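Local coordinates for cobalt-precorrin-5B C(1)-methyltransferase (Archaeoglobus fulgidus, PDB 1SR8), which probably methylates C-1 of cobalt-precorrin-5B with S-adenosyl-L-methionine to give cobalt-precorrin-6A, a step of the anaerobic route to adenosylcobalamin, at residues E7-P12 with E199-I204; G36-G41 with S93-F98; I42-T47 with G179-L184; S114-G119 with Q138-F143. One frame throughout, in Å; residues are numbered along the deposited sequence.

Interaction 1: E7-P12 with E199-I204; sequences ELYRYP and ETKLKI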
loop_
_atom_site.group_PDB
_atom_site.type_symbol
_atom_site.label_atom_id
_atom_site.label_comp_id
_atom_site.label_asym_id
_atom_site.label_seq_id
_atom_site.Cartn_x
_atom_site.Cartn_y
_atom_site.Cartn_z
ATOM N N GLU A 7 -0.411 10.674 -1.401
ATOM C CA GLU A 7 0.207 11.108 -2.640
ATOM C C GLU A 7 0.397 12.613 -2.724
ATOM O O GLU A 7 1.038 13.106 -3.644
ATOM C CB GLU A 7 -0.582 10.606 -3.835
ATOM C CG GLU A 7 0.296 10.412 -5.040
ATOM C CD GLU A 7 -0.337 9.545 -6.094
ATOM O OE1 GLU A 7 -0.934 8.502 -5.752
ATOM O OE2 GLU A 7 -0.222 9.895 -7.280
ATOM N N LEU A 8 -0.184 13.339 -1.775
ATOM C CA LEU A 8 -0.021 14.791 -1.679
ATOM C C LEU A 8 -0.567 15.741 -2.752
ATOM O O LEU A 8 -0.238 16.931 -2.751
ATOM C CB LEU A 8 1.464 15.097 -1.461
ATOM C CG LEU A 8 1.995 15.053 -0.022
ATOM C CD1 LEU A 8 1.335 13.965 0.791
ATOM C CD2 LEU A 8 3.494 14.859 -0.072
ATOM N N TYR A 9 -1.388 15.247 -3.668
ATOM C CA TYR A 9 -1.949 16.134 -4.676
ATOM C C TYR A 9 -3.182 16.794 -4.074
ATOM O O TYR A 9 -3.662 16.396 -3.003
ATOM C CB TYR A 9 -2.322 15.360 -5.943
ATOM C CG TYR A 9 -3.091 14.080 -5.686
ATOM C CD1 TYR A 9 -4.363 14.102 -5.105
ATOM C CD2 TYR A 9 -2.540 12.839 -6.014
ATOM C CE1 TYR A 9 -5.065 12.925 -4.856
ATOM C CE2 TYR A 9 -3.236 11.655 -5.767
ATOM C CZ TYR A 9 -4.497 11.706 -5.188
ATOM O OH TYR A 9 -5.180 10.535 -4.944
ATOM N N ARG A 10 -3.685 17.812 -4.759
ATOM C CA ARG A 10 -4.862 18.527 -4.300
ATOM C C ARG A 10 -6.095 18.038 -5.038
ATOM O O ARG A 10 -6.018 17.608 -6.189
ATOM C CB ARG A 10 -4.694 20.021 -4.539
ATOM C CG ARG A 10 -5.972 20.796 -4.380
ATOM C CD ARG A 10 -5.816 22.242 -4.789
ATOM N NE ARG A 10 -6.990 23.004 -4.389
ATOM C CZ ARG A 10 -7.031 24.328 -4.310
ATOM N NH1 ARG A 10 -5.959 25.052 -4.610
ATOM N NH2 ARG A 10 -8.141 24.932 -3.907
ATOM N N TYR A 11 -7.234 18.098 -4.359
ATOM C CA TYR A 11 -8.490 17.685 -4.960
ATOM C C TYR A 11 -9.218 18.921 -5.468
ATOM O O TYR A 11 -9.258 19.950 -4.787
ATOM C CB TYR A 11 -9.370 16.950 -3.939
ATOM C CG TYR A 11 -8.905 15.542 -3.621
ATOM C CD1 TYR A 11 -8.143 15.272 -2.485
ATOM C CD2 TYR A 11 -9.227 14.478 -4.465
ATOM C CE1 TYR A 11 -7.716 13.977 -2.196
ATOM C CE2 TYR A 11 -8.805 13.183 -4.188
ATOM C CZ TYR A 11 -8.051 12.938 -3.055
ATOM O OH TYR A 11 -7.626 11.652 -2.791
ATOM N N PRO A 12 -9.783 18.846 -6.686
ATOM C CA PRO A 12 -10.513 19.979 -7.263
ATOM C C PRO A 12 -11.566 20.443 -6.259
ATOM O O PRO A 12 -12.404 19.651 -5.830
ATOM C CB PRO A 12 -11.134 19.376 -8.517
ATOM C CG PRO A 12 -10.113 18.373 -8.933
ATOM C CD PRO A 12 -9.755 17.712 -7.624
ATOM N N GLU A 199 -8.607 7.431 -14.522
ATOM C CA GLU A 199 -9.223 8.625 -15.111
ATOM C C GLU A 199 -9.285 9.762 -14.114
ATOM O O GLU A 199 -9.070 10.929 -14.465
ATOM C CB GLU A 199 -10.644 8.329 -15.580
ATOM C CG GLU A 199 -10.767 7.110 -16.455
ATOM C CD GLU A 199 -12.183 6.918 -16.962
ATOM O OE1 GLU A 199 -13.133 7.165 -16.175
ATOM O OE2 GLU A 199 -12.339 6.514 -18.140
ATOM N N THR A 200 -9.603 9.413 -12.869
ATOM C CA THR A 200 -9.693 10.388 -11.789
ATOM C C THR A 200 -8.326 11.029 -11.526
ATOM O O THR A 200 -8.211 12.253 -11.417
ATOM C CB THR A 200 -10.175 9.723 -10.475
ATOM O OG1 THR A 200 -11.435 9.085 -10.694
ATOM C CG2 THR A 200 -10.319 10.753 -9.364
ATOM N N LYS A 201 -7.287 10.203 -11.423
ATOM C CA LYS A 201 -5.961 10.732 -11.143
ATOM C C LYS A 201 -5.428 11.595 -12.285
ATOM O O LYS A 201 -4.649 12.511 -12.050
ATOM C CB LYS A 201 -4.984 9.599 -10.821
ATOM C CG LYS A 201 -3.722 10.098 -10.125
ATOM C CD LYS A 201 -2.815 8.976 -9.647
ATOM C CE LYS A 201 -3.416 8.189 -8.491
ATOM N NZ LYS A 201 -2.454 7.163 -7.988
ATOM N N LEU A 202 -5.847 11.307 -13.514
ATOM C CA LEU A 202 -5.407 12.104 -14.658
ATOM C C LEU A 202 -6.019 13.496 -14.528
ATOM O O LEU A 202 -5.347 14.499 -14.746
ATOM C CB LEU A 202 -5.845 11.463 -15.979
ATOM C CG LEU A 202 -5.695 12.324 -17.242
ATOM C CD1 LEU A 202 -4.255 12.803 -17.393
ATOM C CD2 LEU A 202 -6.112 11.514 -18.452
ATOM N N LYS A 203 -7.298 13.544 -14.161
ATOM C CA LYS A 203 -7.999 14.806 -13.980
ATOM C C LYS A 203 -7.386 15.592 -12.834
ATOM O O LYS A 203 -7.285 16.817 -12.899
ATOM C CB LYS A 203 -9.478 14.558 -13.690
ATOM C CG LYS A 203 -10.226 13.901 -14.832
ATOM C CD LYS A 203 -11.694 13.749 -14.483
ATOM C CE LYS A 203 -12.479 13.101 -15.617
ATOM N NZ LYS A 203 -13.914 12.936 -15.243
ATOM N N ILE A 204 -6.984 14.890 -11.780
ATOM C CA ILE A 204 -6.360 15.542 -10.639
ATOM C C ILE A 204 -5.032 16.148 -11.084
ATOM O O ILE A 204 -4.655 17.238 -10.652
ATOM C CB ILE A 204 -6.084 14.541 -9.495
ATOM C CG1 ILE A 204 -7.415 14.017 -8.941
ATOM C CG2 ILE A 204 -5.262 15.209 -8.398
ATOM C CD1 ILE A 204 -7.278 12.985 -7.827
#
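The ammonium of Lys201 is gripped by three groups: the carboxylate of Glu7 across this contact, Glu191, and the carbonyl O of Val234. Lys201 NZ donates to Glu7 OE1 at 3.0 Å, on the syn lone pair, in a salt bridge. Glu7 OE2 takes the backbone N-H of Val234, which ties both charged groups to one end of strand 231-234. With two carboxylates and a carbonyl around it, the buried amine is probably kept protonated. Lys201 gets there by leaving the helix with CG opposite the backbone N (chi1 -163°) and then bending at chi3 (-69°), while the extended Glu7 comes from the opposite direction.

Beside this polar pair Ile204 meets the N-terminal segment with both of its branches. Ile204 CG2 lies 3.6 Å from CD1 of Tyr9 and 3.3 Å from the carbonyl O of Arg10. At the end of the other branch, Ile204 CD1 touches both tyrosines, 3.7 Å from Tyr9 CE1 and 4.0 Å from Tyr11 CE2. Tyr11 OH is held from outside by Asp4, and Phe233 also packs on Ile204. The result is a buried charge cluster beside an aromatic-aliphatic core, where the irregular N-terminal segment covers the last turn of helix 195-204, next to the four-stranded parallel sheet that includes strand 231-234.

Interaction 2: G36-G41 with S93-F98; sequences GYLRRG and SGDHEF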
loop_
_atom_site.group_PDB
_atom_site.type_symbol
_atom_site.label_atom_id
_atom_site.label_comp_id
_atom_site.label_asym_id
_atom_site.label_seq_id
_atom_site.Cartn_x
_atom_site.Cartn_y
_atom_site.Cartn_z
ATOM N N GLY A 36 -18.248 11.091 -6.383
ATOM C CA GLY A 36 -18.197 10.045 -5.376
ATOM C C GLY A 36 -16.828 9.837 -4.765
ATOM O O GLY A 36 -16.003 10.749 -4.760
ATOM N N TYR A 37 -16.590 8.630 -4.257
ATOM C CA TYR A 37 -15.320 8.271 -3.623
ATOM C C TYR A 37 -14.811 6.914 -4.108
ATOM O O TYR A 37 -15.588 6.071 -4.557
ATOM C CB TYR A 37 -15.490 8.183 -2.097
ATOM C CG TYR A 37 -15.825 9.486 -1.399
ATOM C CD1 TYR A 37 -14.821 10.395 -1.047
ATOM C CD2 TYR A 37 -17.151 9.820 -1.097
ATOM C CE1 TYR A 37 -15.128 11.613 -0.411
ATOM C CE2 TYR A 37 -17.471 11.038 -0.460
ATOM C CZ TYR A 37 -16.456 11.928 -0.122
ATOM O OH TYR A 37 -16.766 13.126 0.490
ATOM N N LEU A 38 -13.496 6.721 -4.039
ATOM C CA LEU A 38 -12.882 5.439 -4.373
ATOM C C LEU A 38 -12.298 5.018 -3.028
ATOM O O LEU A 38 -11.751 5.847 -2.295
ATOM C CB LEU A 38 -11.766 5.580 -5.414
ATOM C CG LEU A 38 -12.165 5.472 -6.888
ATOM C CD1 LEU A 38 -10.959 5.743 -7.778
ATOM C CD2 LEU A 38 -12.713 4.092 -7.165
ATOM N N ARG A 39 -12.439 3.742 -2.691
ATOM C CA ARG A 39 -11.950 3.229 -1.415
ATOM C C ARG A 39 -10.552 2.598 -1.505
ATOM O O ARG A 39 -10.300 1.737 -2.345
ATOM C CB ARG A 39 -12.955 2.197 -0.855
ATOM C CG ARG A 39 -14.365 2.750 -0.584
ATOM C CD ARG A 39 -15.455 1.668 -0.700
ATOM N NE ARG A 39 -15.917 1.136 0.588
ATOM C CZ ARG A 39 -16.774 1.745 1.418
ATOM N NH1 ARG A 39 -17.289 2.934 1.112
ATOM N NH2 ARG A 39 -17.127 1.161 2.562
ATOM N N ARG A 40 -9.643 3.054 -0.649
ATOM C CA ARG A 40 -8.302 2.482 -0.595
ATOM C C ARG A 40 -8.396 1.259 0.317
ATOM O O ARG A 40 -9.300 1.167 1.152
ATOM C CB ARG A 40 -7.302 3.462 0.029
ATOM C CG ARG A 40 -6.890 4.615 -0.856
ATOM C CD ARG A 40 -5.399 4.855 -0.713
ATOM N NE ARG A 40 -4.915 5.938 -1.560
ATOM C CZ ARG A 40 -5.048 7.229 -1.272
ATOM N NH1 ARG A 40 -5.652 7.600 -0.153
ATOM N NH2 ARG A 40 -4.568 8.151 -2.100
ATOM N N GLY A 41 -7.463 0.325 0.167
ATOM C CA GLY A 41 -7.465 -0.850 1.021
ATOM C C GLY A 41 -6.294 -0.767 1.976
ATOM O O GLY A 41 -5.638 0.273 2.066
ATOM N N SER A 93 -8.980 -4.800 -0.015
ATOM C CA SER A 93 -8.304 -4.024 -1.049
ATOM C C SER A 93 -9.079 -2.814 -1.589
ATOM O O SER A 93 -8.696 -2.239 -2.600
ATOM C CB SER A 93 -7.924 -4.953 -2.205
ATOM O OG SER A 93 -7.159 -6.057 -1.735
ATOM N N GLY A 94 -10.151 -2.415 -0.915
ATOM C CA GLY A 94 -10.919 -1.278 -1.386
ATOM C C GLY A 94 -11.444 -1.507 -2.791
ATOM O O GLY A 94 -11.878 -2.611 -3.119
ATOM N N ASP A 95 -11.396 -0.485 -3.639
ATOM C CA ASP A 95 -11.902 -0.633 -4.997
ATOM C C ASP A 95 -10.896 -1.110 -6.037
ATOM O O ASP A 95 -11.074 -0.893 -7.236
ATOM C CB ASP A 95 -12.553 0.673 -5.453
ATOM C CG ASP A 95 -13.854 0.942 -4.730
ATOM O OD1 ASP A 95 -14.745 0.069 -4.787
ATOM O OD2 ASP A 95 -13.995 2.013 -4.104
ATOM N N HIS A 96 -9.839 -1.768 -5.584
ATOM C CA HIS A 96 -8.842 -2.293 -6.505
ATOM C C HIS A 96 -9.575 -3.299 -7.396
ATOM O O HIS A 96 -10.140 -4.265 -6.894
ATOM C CB HIS A 96 -7.738 -2.988 -5.714
ATOM C CG HIS A 96 -6.548 -3.364 -6.534
ATOM N ND1 HIS A 96 -6.615 -4.263 -7.573
ATOM C CD2 HIS A 96 -5.256 -2.967 -6.460
ATOM C CE1 HIS A 96 -5.414 -4.406 -8.106
ATOM N NE2 HIS A 96 -4.571 -3.630 -7.448
ATOM N N GLU A 97 -9.574 -3.077 -8.707
ATOM C CA GLU A 97 -10.275 -3.975 -9.620
ATOM C C GLU A 97 -9.961 -5.443 -9.371
ATOM O O GLU A 97 -10.764 -6.308 -9.707
ATOM C CB GLU A 97 -9.969 -3.626 -11.073
ATOM C CG GLU A 97 -8.586 -4.016 -11.523
ATOM C CD GLU A 97 -8.297 -3.542 -12.928
ATOM O OE1 GLU A 97 -9.091 -3.867 -13.841
ATOM O OE2 GLU A 97 -7.275 -2.843 -13.114
ATOM N N PHE A 98 -8.789 -5.730 -8.814
ATOM C CA PHE A 98 -8.420 -7.109 -8.492
ATOM C C PHE A 98 -7.064 -7.314 -7.823
ATOM O O PHE A 98 -6.020 -7.281 -8.469
ATOM C CB PHE A 98 -8.474 -8.017 -9.709
ATOM C CG PHE A 98 -8.117 -9.438 -9.384
ATOM C CD1 PHE A 98 -8.900 -10.173 -8.493
ATOM C CD2 PHE A 98 -6.954 -10.016 -9.892
ATOM C CE1 PHE A 98 -8.528 -11.461 -8.105
ATOM C CE2 PHE A 98 -6.568 -11.303 -9.513
ATOM C CZ PHE A 98 -7.356 -12.027 -8.617
#
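Asp95 sets its CG beside its own backbone N, opposite the carbonyl carbon (chi1 -70°), and from there OD2 reaches the backbone of strand 36-42. Asp95 OD2 accepts from Arg39 N at 2.7 Å, nearly straight at 165°. The donor comes to the anti side of the carboxylate, about 21° out of its plane. A second bond runs back the other way: Asp95 N gives its hydrogen to Arg39 O at 2.8 Å. Arg39 thus has its N-H and its C=O both taken by the one aspartate, by side chain and main chain respectively, much as a neighbouring strand would take them.

The guanidinium of Arg39 plays little part in this. Its chain bends at chi3, and Arg39 NE stays 5.1 Å from Asp95 OD2, so the opposite charges are near but not paired; it is the aliphatic CB of Arg39 that lies against Asp95 OD2, 3.4 Å away. CD2 of Leu38 also packs on CB of Asp95 at 3.8 Å.

Next along the chain the two backbones come close at a pair of glycines. Gly94 CA sits 3.2 Å from Arg39 O in a CA-H...O contact, and Gly41 CA is 3.6 Å from the carbonyl carbon of Ser93. Ser93 to His96 form a type II' turn, with Gly94 in its second position.

Strand 30-33 bonds to 36-42, Pro192 touches Asp95, and helix 195-204 packs on Leu38 through Lys196 and Leu197.

Interaction 3: I42-T47 with G179-L184; sequences ITTGTT and GGISIL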
loop_
_atom_site.group_PDB
_atom_site.type_symbol
_atom_site.label_atom_id
_atom_site.label_comp_id
_atom_site.label_asym_id
_atom_site.label_seq_id
_atom_site.Cartn_x
_atom_site.Cartn_y
_atom_site.Cartn_z
ATOM N N ILE A 42 -6.043 -1.845 2.712
ATOM C CA ILE A 42 -4.913 -1.898 3.631
ATOM C C ILE A 42 -4.002 -3.002 3.122
ATOM O O ILE A 42 -4.475 -4.025 2.621
ATOM C CB ILE A 42 -5.331 -2.224 5.088
ATOM C CG1 ILE A 42 -6.188 -3.496 5.121
ATOM C CG2 ILE A 42 -6.046 -1.022 5.699
ATOM C CD1 ILE A 42 -6.438 -4.043 6.521
ATOM N N THR A 43 -2.696 -2.793 3.233
ATOM C CA THR A 43 -1.729 -3.779 2.772
ATOM C C THR A 43 -1.620 -4.983 3.718
ATOM O O THR A 43 -2.147 -4.968 4.827
ATOM C CB THR A 43 -0.332 -3.165 2.689
ATOM O OG1 THR A 43 0.001 -2.619 3.968
ATOM C CG2 THR A 43 -0.277 -2.082 1.643
ATOM N N THR A 44 -0.924 -6.019 3.257
ATOM C CA THR A 44 -0.669 -7.207 4.059
ATOM C C THR A 44 0.132 -6.756 5.293
ATOM O O THR A 44 -0.006 -7.308 6.387
ATOM C CB THR A 44 0.159 -8.227 3.248
ATOM O OG1 THR A 44 1.154 -7.529 2.489
ATOM C CG2 THR A 44 -0.723 -8.993 2.280
ATOM N N GLY A 45 0.967 -5.736 5.103
ATOM C CA GLY A 45 1.766 -5.212 6.198
ATOM C C GLY A 45 0.882 -4.562 7.245
ATOM O O GLY A 45 1.078 -4.761 8.449
ATOM N N THR A 46 -0.108 -3.791 6.802
ATOM C CA THR A 46 -1.002 -3.133 7.743
ATOM C C THR A 46 -1.944 -4.135 8.400
ATOM O O THR A 46 -2.303 -3.985 9.566
ATOM C CB THR A 46 -1.837 -2.057 7.056
ATOM O OG1 THR A 46 -0.979 -1.002 6.605
ATOM C CG2 THR A 46 -2.872 -1.497 8.020
ATOM N N THR A 47 -2.343 -5.156 7.649
ATOM C CA THR A 47 -3.245 -6.173 8.176
ATOM C C THR A 47 -2.496 -6.983 9.225
ATOM O O THR A 47 -3.050 -7.335 10.271
ATOM C CB THR A 47 -3.756 -7.095 7.057
ATOM O OG1 THR A 47 -4.440 -6.304 6.072
ATOM C CG2 THR A 47 -4.713 -8.141 7.617
ATOM N N GLY A 179 6.493 -21.214 -0.133
ATOM C CA GLY A 179 5.792 -21.624 1.066
ATOM C C GLY A 179 4.795 -20.621 1.623
ATOM O O GLY A 179 4.244 -20.840 2.702
ATOM N N GLY A 180 4.556 -19.525 0.910
ATOM C CA GLY A 180 3.610 -18.542 1.403
ATOM C C GLY A 180 3.703 -17.192 0.716
ATOM O O GLY A 180 4.527 -16.990 -0.175
ATOM N N ILE A 181 2.851 -16.263 1.133
ATOM C CA ILE A 181 2.836 -14.929 0.547
ATOM C C ILE A 181 3.857 -14.000 1.197
ATOM O O ILE A 181 4.483 -14.337 2.206
ATOM C CB ILE A 181 1.451 -14.268 0.701
ATOM C CG1 ILE A 181 1.100 -14.131 2.186
ATOM C CG2 ILE A 181 0.400 -15.107 0.016
ATOM C CD1 ILE A 181 -0.116 -13.263 2.453
ATOM N N SER A 182 4.010 -12.822 0.599
ATOM C CA SER A 182 4.909 -11.793 1.111
ATOM C C SER A 182 4.079 -10.824 1.960
ATOM O O SER A 182 2.872 -10.688 1.777
ATOM C CB SER A 182 5.537 -11.009 -0.044
ATOM O OG SER A 182 6.127 -11.860 -1.010
ATOM N N ILE A 183 4.725 -10.170 2.911
ATOM C CA ILE A 183 4.057 -9.182 3.734
ATOM C C ILE A 183 4.762 -7.892 3.337
ATOM O O ILE A 183 5.962 -7.734 3.552
ATOM C CB ILE A 183 4.240 -9.476 5.225
ATOM C CG1 ILE A 183 3.557 -10.806 5.555
ATOM C CG2 ILE A 183 3.664 -8.345 6.058
ATOM C CD1 ILE A 183 3.623 -11.197 7.006
ATOM N N LEU A 184 4.017 -6.976 2.734
ATOM C CA LEU A 184 4.601 -5.737 2.260
ATOM C C LEU A 184 3.662 -4.539 2.310
ATOM O O LEU A 184 2.537 -4.631 2.795
ATOM C CB LEU A 184 5.094 -5.961 0.831
ATOM C CG LEU A 184 4.071 -6.585 -0.115
ATOM C CD1 LEU A 184 3.167 -5.491 -0.668
ATOM C CD2 LEU A 184 4.779 -7.305 -1.253
#
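The N terminus of helix 44-57 is the element at work here: Thr43 is its N-cap, and the first turn is met by the chain just beyond the short strand 180-181. Thr43 OG1 accepts the N-H of Thr46 at 3.1 Å, the usual capping bond. Thr47 closes the turn as well, because its N and its OG1 both donate to Thr43 O.

Across the contact Leu184 meets the helix with both ends of its backbone. Leu184 N points its hydrogen straight at Thr44 OG1, 2.9 Å away and at 176°. Leu184 O accepts from Gly45 N at 3.0 Å, with the donor tilted 24° from the carbonyl plane, and also lies 3.2 Å from CB of Thr43. Thr44 offers its oxygen because chi1 of 40° puts OG1 between the backbone N and the carbonyl carbon; its CG2 then turns to Ile181, ending 4.3 Å from Ile181 CD1. Ile183 lays CG2 against CA of Gly45, 3.7 Å apart, where the helix has no side chain in the way. Phe106 of strand 105-111 packs on Thr44, Ile181 and Ile183.

An N-H in the first turn has no carbonyl of its own helix to bind. Here the cap's hydroxyl serves Thr46 and a carbonyl from a distant part of the chain serves Gly45; that carbonyl's negative end also faces the positive end of the helix dipole, which should strengthen the union.

Interaction 4: S114-G119 with Q138-F143; sequences SGIFFG and QILENF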
loop_
_atom_site.group_PDB
_atom_site.type_symbol
_atom_site.label_atom_id
_atom_site.label_comp_id
_atom_site.label_asym_id
_atom_site.label_seq_id
_atom_site.Cartn_x
_atom_site.Cartn_y
_atom_site.Cartn_z
ATOM N N SER A 114 9.558 -13.054 23.649
ATOM C CA SER A 114 9.385 -11.691 23.154
ATOM C C SER A 114 9.915 -11.435 21.746
ATOM O O SER A 114 11.007 -11.872 21.391
ATOM C CB SER A 114 10.034 -10.714 24.124
ATOM O OG SER A 114 11.304 -11.198 24.501
ATOM N N GLY A 115 9.129 -10.704 20.959
ATOM C CA GLY A 115 9.515 -10.386 19.596
ATOM C C GLY A 115 8.368 -10.583 18.618
ATOM O O GLY A 115 7.237 -10.863 19.024
ATOM N N ILE A 116 8.675 -10.432 17.329
ATOM C CA ILE A 116 7.706 -10.586 16.242
ATOM C C ILE A 116 8.141 -11.760 15.377
ATOM O O ILE A 116 9.227 -11.744 14.804
ATOM C CB ILE A 116 7.653 -9.326 15.338
ATOM C CG1 ILE A 116 7.100 -8.132 16.121
ATOM C CG2 ILE A 116 6.834 -9.617 14.089
ATOM C CD1 ILE A 116 5.699 -8.343 16.653
ATOM N N PHE A 117 7.290 -12.770 15.263
ATOM C CA PHE A 117 7.637 -13.945 14.478
ATOM C C PHE A 117 6.588 -14.212 13.418
ATOM O O PHE A 117 5.416 -13.860 13.586
ATOM C CB PHE A 117 7.779 -15.146 15.416
ATOM C CG PHE A 117 8.617 -14.851 16.636
ATOM C CD1 PHE A 117 9.996 -14.675 16.525
ATOM C CD2 PHE A 117 8.015 -14.686 17.889
ATOM C CE1 PHE A 117 10.768 -14.334 17.642
ATOM C CE2 PHE A 117 8.774 -14.345 19.012
ATOM C CZ PHE A 117 10.153 -14.169 18.887
ATOM N N PHE A 118 7.022 -14.837 12.328
ATOM C CA PHE A 118 6.143 -15.155 11.211
ATOM C C PHE A 118 6.029 -16.664 11.013
ATOM O O PHE A 118 7.037 -17.355 10.859
ATOM C CB PHE A 118 6.686 -14.472 9.955
ATOM C CG PHE A 118 6.777 -12.978 10.090
ATOM C CD1 PHE A 118 5.643 -12.186 9.940
ATOM C CD2 PHE A 118 7.973 -12.373 10.462
ATOM C CE1 PHE A 118 5.693 -10.807 10.165
ATOM C CE2 PHE A 118 8.038 -10.992 10.691
ATOM C CZ PHE A 118 6.894 -10.208 10.543
ATOM N N GLY A 119 4.797 -17.173 11.012
ATOM C CA GLY A 119 4.603 -18.602 10.859
ATOM C C GLY A 119 4.161 -19.108 9.503
ATOM O O GLY A 119 4.633 -18.661 8.464
ATOM N N GLN A 138 6.980 -1.220 10.164
ATOM C CA GLN A 138 5.607 -0.879 10.544
ATOM C C GLN A 138 5.110 -1.805 11.632
ATOM O O GLN A 138 4.572 -1.350 12.641
ATOM C CB GLN A 138 4.664 -0.984 9.344
ATOM C CG GLN A 138 3.219 -0.683 9.694
ATOM C CD GLN A 138 2.274 -0.932 8.532
ATOM O OE1 GLN A 138 2.609 -1.663 7.594
ATOM N NE2 GLN A 138 1.075 -0.341 8.593
ATOM N N ILE A 139 5.280 -3.109 11.416
ATOM C CA ILE A 139 4.841 -4.104 12.386
ATOM C C ILE A 139 5.565 -3.908 13.711
ATOM O O ILE A 139 4.936 -3.886 14.764
ATOM C CB ILE A 139 5.089 -5.528 11.864
ATOM C CG1 ILE A 139 4.277 -5.750 10.583
ATOM C CG2 ILE A 139 4.686 -6.550 12.921
ATOM C CD1 ILE A 139 4.512 -7.096 9.922
ATOM N N LEU A 140 6.884 -3.745 13.662
ATOM C CA LEU A 140 7.667 -3.546 14.881
ATOM C C LEU A 140 7.218 -2.317 15.622
ATOM O O LEU A 140 7.148 -2.311 16.839
ATOM C CB LEU A 140 9.149 -3.391 14.563
ATOM C CG LEU A 140 9.951 -4.675 14.404
ATOM C CD1 LEU A 140 11.399 -4.310 14.034
ATOM C CD2 LEU A 140 9.891 -5.479 15.714
ATOM N N GLU A 141 6.941 -1.263 14.872
ATOM C CA GLU A 141 6.499 -0.007 15.450
ATOM C C GLU A 141 5.213 -0.202 16.257
ATOM O O GLU A 141 5.099 0.234 17.402
ATOM C CB GLU A 141 6.268 1.012 14.333
ATOM C CG GLU A 141 5.949 2.378 14.865
ATOM C CD GLU A 141 5.745 3.406 13.783
ATOM O OE1 GLU A 141 5.677 4.600 14.136
ATOM O OE2 GLU A 141 5.640 3.034 12.593
ATOM N N ASN A 142 4.239 -0.865 15.648
ATOM C CA ASN A 142 2.971 -1.120 16.303
ATOM C C ASN A 142 3.139 -2.068 17.474
ATOM O O ASN A 142 2.429 -1.959 18.476
ATOM C CB ASN A 142 1.983 -1.694 15.291
ATOM C CG ASN A 142 1.438 -0.634 14.360
ATOM O OD1 ASN A 142 0.665 0.232 14.780
ATOM N ND2 ASN A 142 1.847 -0.682 13.094
ATOM N N PHE A 143 4.076 -3.004 17.341
ATOM C CA PHE A 143 4.363 -3.974 18.399
ATOM C C PHE A 143 4.886 -3.241 19.635
ATOM O O PHE A 143 4.463 -3.515 20.763
ATOM C CB PHE A 143 5.407 -4.994 17.916
ATOM C CG PHE A 143 5.912 -5.913 19.007
ATOM C CD1 PHE A 143 5.096 -6.912 19.533
ATOM C CD2 PHE A 143 7.189 -5.746 19.539
ATOM C CE1 PHE A 143 5.542 -7.730 20.575
ATOM C CE2 PHE A 143 7.643 -6.559 20.581
ATOM C CZ PHE A 143 6.817 -7.550 21.098
#
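Gly115 enters the contact through its main chain: its carbonyl O lies 3.9 Å from CE1 of Phe143, and its carbonyl carbon sits over one face of that ring. Ile116 follows, pointing toward helix 133-149 and touching three of its residues. Ile116 CG1 stands over the same ring in a CH-pi contact, 4.2 Å from the centroid of Phe143 and 26° off the ring normal. Ile116 CG1 also reaches CD2 of Leu140 at 3.9 Å. The methyl CD1 of Ile116 lies above the rim of the ring, near its CG-CD1 bond and a tight 3.3 Å from Phe143 CD1, because chi2 of -60° folds it back instead of extending it. The other branch of Ile116, CG2, meets CG2 of Ile139 at 3.9 Å. Phe143 brings its face to the strand by setting CG opposite its own backbone N.

Phe118 comes next on the helix side. The ring of Phe118 meets CD1 of Ile139 with its edge, 3.9 Å from CE1, while Ile158 of the neighbouring strand packs on both residues.

Strand 115-118 borders the six-stranded mixed sheet; its axis and that of helix segment 138-143 come within 9.3 Å, their directions 137° apart. All the side-chain contacts between the two are apolar, so dispersion and the burial of hydrocarbon hold them, with Ile116, among Ile139, Leu140 and Phe143, making most of the contacts.

How the interactions relate
From the N terminus, interaction 1 closes the longest loop, bringing the opening segment onto helix 195-204, and the other three all fall within it. Interaction 2 joins strand 36-42 to the loop after strand 86-90. Interaction 3 starts where that strand runs into helix 44-57 and reaches forward to 179-184, so interactions 2 and 3 cross. Interaction 4 is a short loop inside interaction 3, tying the edge strand 115-118 to helix 133-149. Neighbours touch: Tyr9 lies against Arg40 between interactions 1 and 2, and Thr46 probably hydrogen-bonds Gln138 between 3 and 4. Interactions 1 and 4 lie on opposite sides of the chain's centre, 35 Å apart between centres.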